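Local coordinates for protein porin (Rhodobacter blasticus, PDB 3PRN) that forms trimeric channels across the outer membrane that let small hydrophilic solutes of up to about 0.6 kDa diffuse through passively, at residues A[12-16]-A[279-283]. The protein carries 1 engineered substitution. Residues are numbered along the deposited sequence; the frame is centred on the assembly and turned at random.
Sequences LQYVE and TVADV. With C8E ((hydroxyethyloxy)tri(ethyloxy)octane), chain D.
L12 to V15 run antiparallel to T279–V283, with strand axes 4.7 Å apart: L12–V283 and Y14–A281 are hydrogen-bonded pairs, while Q13–D282 and V15–V280 are non-hydrogen-bonded ones. The ladder is closed at one end by E16 N, which donates to T279 O (2.9 Å). Y14 O and L12 O each take a second, CA-H...O contact, from V280 CA and D282 CA respectively.

The outward face carries L12, Y14, A281 and V283, and a detergent molecule, (hydroxyethyloxy)tri(ethyloxy)octane, lies over it. Its alkyl chain passes 3.8 Å from A281 CB at C5 and 3.5 Å from V283 CG1 at C6, a greasy surface consistent with the lipid-facing side of a porin barrel. With CG anti to the backbone N (chi1 167°), Y14 sets its ring beside the A281 methyl, CD2 to CB 4.2 Å, and L12 CD1 meets V283 CG1 at a similar separation. Beyond the tyrosine, the extended side chain of E16 reaches T279, whose hydroxyl OG1 donates to E16 OE1 (3.0 Å) from above the carboxylate plane, 36° out of it.

On the other face V15 CG2 touches V280 CG1 at 4.2 Å, and two polar side chains turn to partners beyond the strands. Q13 bonds R18 through OE1 and E103 through NE2, whereas D282, modelled in two conformers, in the one described here bonds S270 OG through OD2 and the backbone N of Y102 through OD1.

This pairing of the first strand, 2-15, with the last, 279-288, is the seam that closes the 16-stranded barrel. Strand 25-39 flanks it beyond Q13, and strand 265-273 beyond V280 and D282.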
loop_
_atom_site.group_PDB
_atom_site.type_symbol
_atom_site.label_atom_id
_atom_site.label_comp_id
_atom_site.label_asym_id
_atom_site.label_seq_id
_atom_site.Cartn_x
_atom_site.Cartn_y
_atom_site.Cartn_z
ATOM N N LEU A 12 -21.292 0.412 -16.100
ATOM C CA LEU A 12 -21.089 0.008 -17.476
ATOM C C LEU A 12 -20.580 1.229 -18.261
ATOM O O LEU A 12 -21.070 2.340 -18.057
ATOM C CB LEU A 12 -22.431 -0.446 -18.100
ATOM C CG LEU A 12 -23.023 -1.705 -17.458
ATOM C CD1 LEU A 12 -24.478 -1.873 -17.913
ATOM C CD2 LEU A 12 -22.203 -2.932 -17.816
ATOM N N GLN A 13 -19.596 0.959 -19.093
ATOM C CA GLN A 13 -18.980 1.987 -19.922
ATOM C C GLN A 13 -18.994 1.478 -21.382
ATOM O O GLN A 13 -18.414 0.448 -21.675
ATOM C CB GLN A 13 -17.542 2.218 -19.489
ATOM C CG GLN A 13 -16.856 3.359 -20.250
ATOM C CD GLN A 13 -15.349 3.145 -20.253
ATOM O OE1 GLN A 13 -14.837 2.404 -21.077
ATOM N NE2 GLN A 13 -14.598 3.691 -19.274
ATOM N N TYR A 14 -19.682 2.265 -22.208
ATOM C CA TYR A 14 -19.857 1.909 -23.625
ATOM C C TYR A 14 -19.159 2.935 -24.510
ATOM O O TYR A 14 -19.307 4.147 -24.347
ATOM C CB TYR A 14 -21.347 1.825 -23.951
ATOM C CG TYR A 14 -21.673 1.761 -25.437
ATOM C CD1 TYR A 14 -21.666 0.561 -26.122
ATOM C CD2 TYR A 14 -21.960 2.929 -26.136
ATOM C CE1 TYR A 14 -21.976 0.504 -27.477
ATOM C CE2 TYR A 14 -22.274 2.901 -27.489
ATOM C CZ TYR A 14 -22.299 1.677 -28.145
ATOM O OH TYR A 14 -22.586 1.655 -29.499
ATOM N N VAL A 15 -18.390 2.393 -25.449
ATOM C CA VAL A 15 -17.654 3.176 -26.424
ATOM C C VAL A 15 -17.979 2.564 -27.812
ATOM O O VAL A 15 -17.618 1.403 -28.021
ATOM C CB VAL A 15 -16.138 3.121 -26.257
ATOM C CG1 VAL A 15 -15.540 3.864 -27.465
ATOM C CG2 VAL A 15 -15.735 3.777 -24.945
ATOM N N GLU A 16 -18.763 3.299 -28.579
ATOM C CA GLU A 16 -19.188 2.774 -29.886
ATOM C C GLU A 16 -17.971 2.370 -30.727
ATOM O O GLU A 16 -17.011 3.139 -30.802
ATOM C CB GLU A 16 -20.014 3.800 -30.629
ATOM C CG GLU A 16 -20.581 3.195 -31.929
ATOM C CD GLU A 16 -21.565 4.168 -32.577
ATOM O OE1 GLU A 16 -21.284 5.408 -32.541
ATOM O OE2 GLU A 16 -22.584 3.681 -33.111
ATOM N N THR A 279 -19.184 8.048 -30.057
ATOM C CA THR A 279 -20.364 7.958 -29.177
ATOM C C THR A 279 -19.961 7.146 -27.923
ATOM O O THR A 279 -19.381 6.079 -28.011
ATOM C CB THR A 279 -21.526 7.273 -29.882
ATOM O OG1 THR A 279 -21.816 7.951 -31.093
ATOM C CG2 THR A 279 -22.799 7.271 -29.032
ATOM N N VAL A 280 -20.228 7.754 -26.764
ATOM C CA VAL A 280 -19.881 7.092 -25.509
ATOM C C VAL A 280 -21.090 7.151 -24.566
ATOM O O VAL A 280 -21.889 8.109 -24.644
ATOM C CB VAL A 280 -18.642 7.667 -24.815
ATOM C CG1 VAL A 280 -17.427 7.580 -25.756
ATOM C CG2 VAL A 280 -18.794 9.109 -24.375
ATOM N N ALA A 281 -21.259 6.150 -23.728
ATOM C CA ALA A 281 -22.332 6.184 -22.748
ATOM C C ALA A 281 -21.846 5.492 -21.450
ATOM O O ALA A 281 -21.005 4.583 -21.524
ATOM C CB ALA A 281 -23.595 5.473 -23.235
ATOM N N ASP A 282 -22.515 5.818 -20.342
ATOM C CA ASP A 282 -22.152 5.117 -19.104
ATOM C C ASP A 282 -23.332 5.128 -18.139
ATOM O O ASP A 282 -24.235 5.980 -18.262
ATOM C CB ASP A 282 -20.926 5.847 -18.490
ATOM C CG ASP A 282 -21.306 7.219 -17.965
ATOM O OD1 ASP A 282 -21.981 7.289 -16.905
ATOM O OD2 ASP A 282 -20.989 8.271 -18.546
ATOM N N VAL A 283 -23.385 4.205 -17.217
ATOM C CA VAL A 283 -24.348 4.185 -16.126
ATOM C C VAL A 283 -23.657 3.433 -14.972
ATOM O O VAL A 283 -23.136 2.336 -15.176
ATOM C CB VAL A 283 -25.709 3.563 -16.495
ATOM C CG1 VAL A 283 -25.647 2.102 -16.855
ATOM C CG2 VAL A 283 -26.702 3.764 -15.332
HETATM C C1 C8E D . -25.546 -1.692 -22.609
HETATM C C2 C8E D . -24.731 -0.533 -23.042
HETATM C C3 C8E D . -25.336 0.733 -22.692
HETATM C C4 C8E D . -24.873 1.041 -21.313
HETATM C C5 C8E D . -25.026 2.517 -21.260
HETATM C C6 C8E D . -26.024 2.843 -20.274
HETATM C C7 C8E D . -26.502 4.130 -20.762
HETATM C C8 C8E D . -27.652 4.524 -19.898
HETATM O O9 C8E D . -27.871 5.903 -19.581
HETATM C C10 C8E D . -28.432 6.710 -20.613
HETATM C C11 C8E D . -28.132 8.139 -20.262
HETATM O O12 C8E D . -29.059 8.625 -19.240
HETATM C C13 C8E D . -29.557 9.954 -19.514
HETATM C C14 C8E D . -31.051 10.372 -19.694
HETATM O O15 C8E D . -31.474 11.705 -20.155
HETATM C C16 C8E D . -32.173 12.414 -19.098
HETATM C C17 C8E D . -33.677 12.132 -19.018
HETATM O O18 C8E D . -34.706 12.935 -18.413
HETATM C C19 C8E D . -34.575 13.335 -17.026
HETATM C C20 C8E D . -35.180 12.552 -15.784
HETATM O O21 C8E D . -34.533 11.272 -15.564
#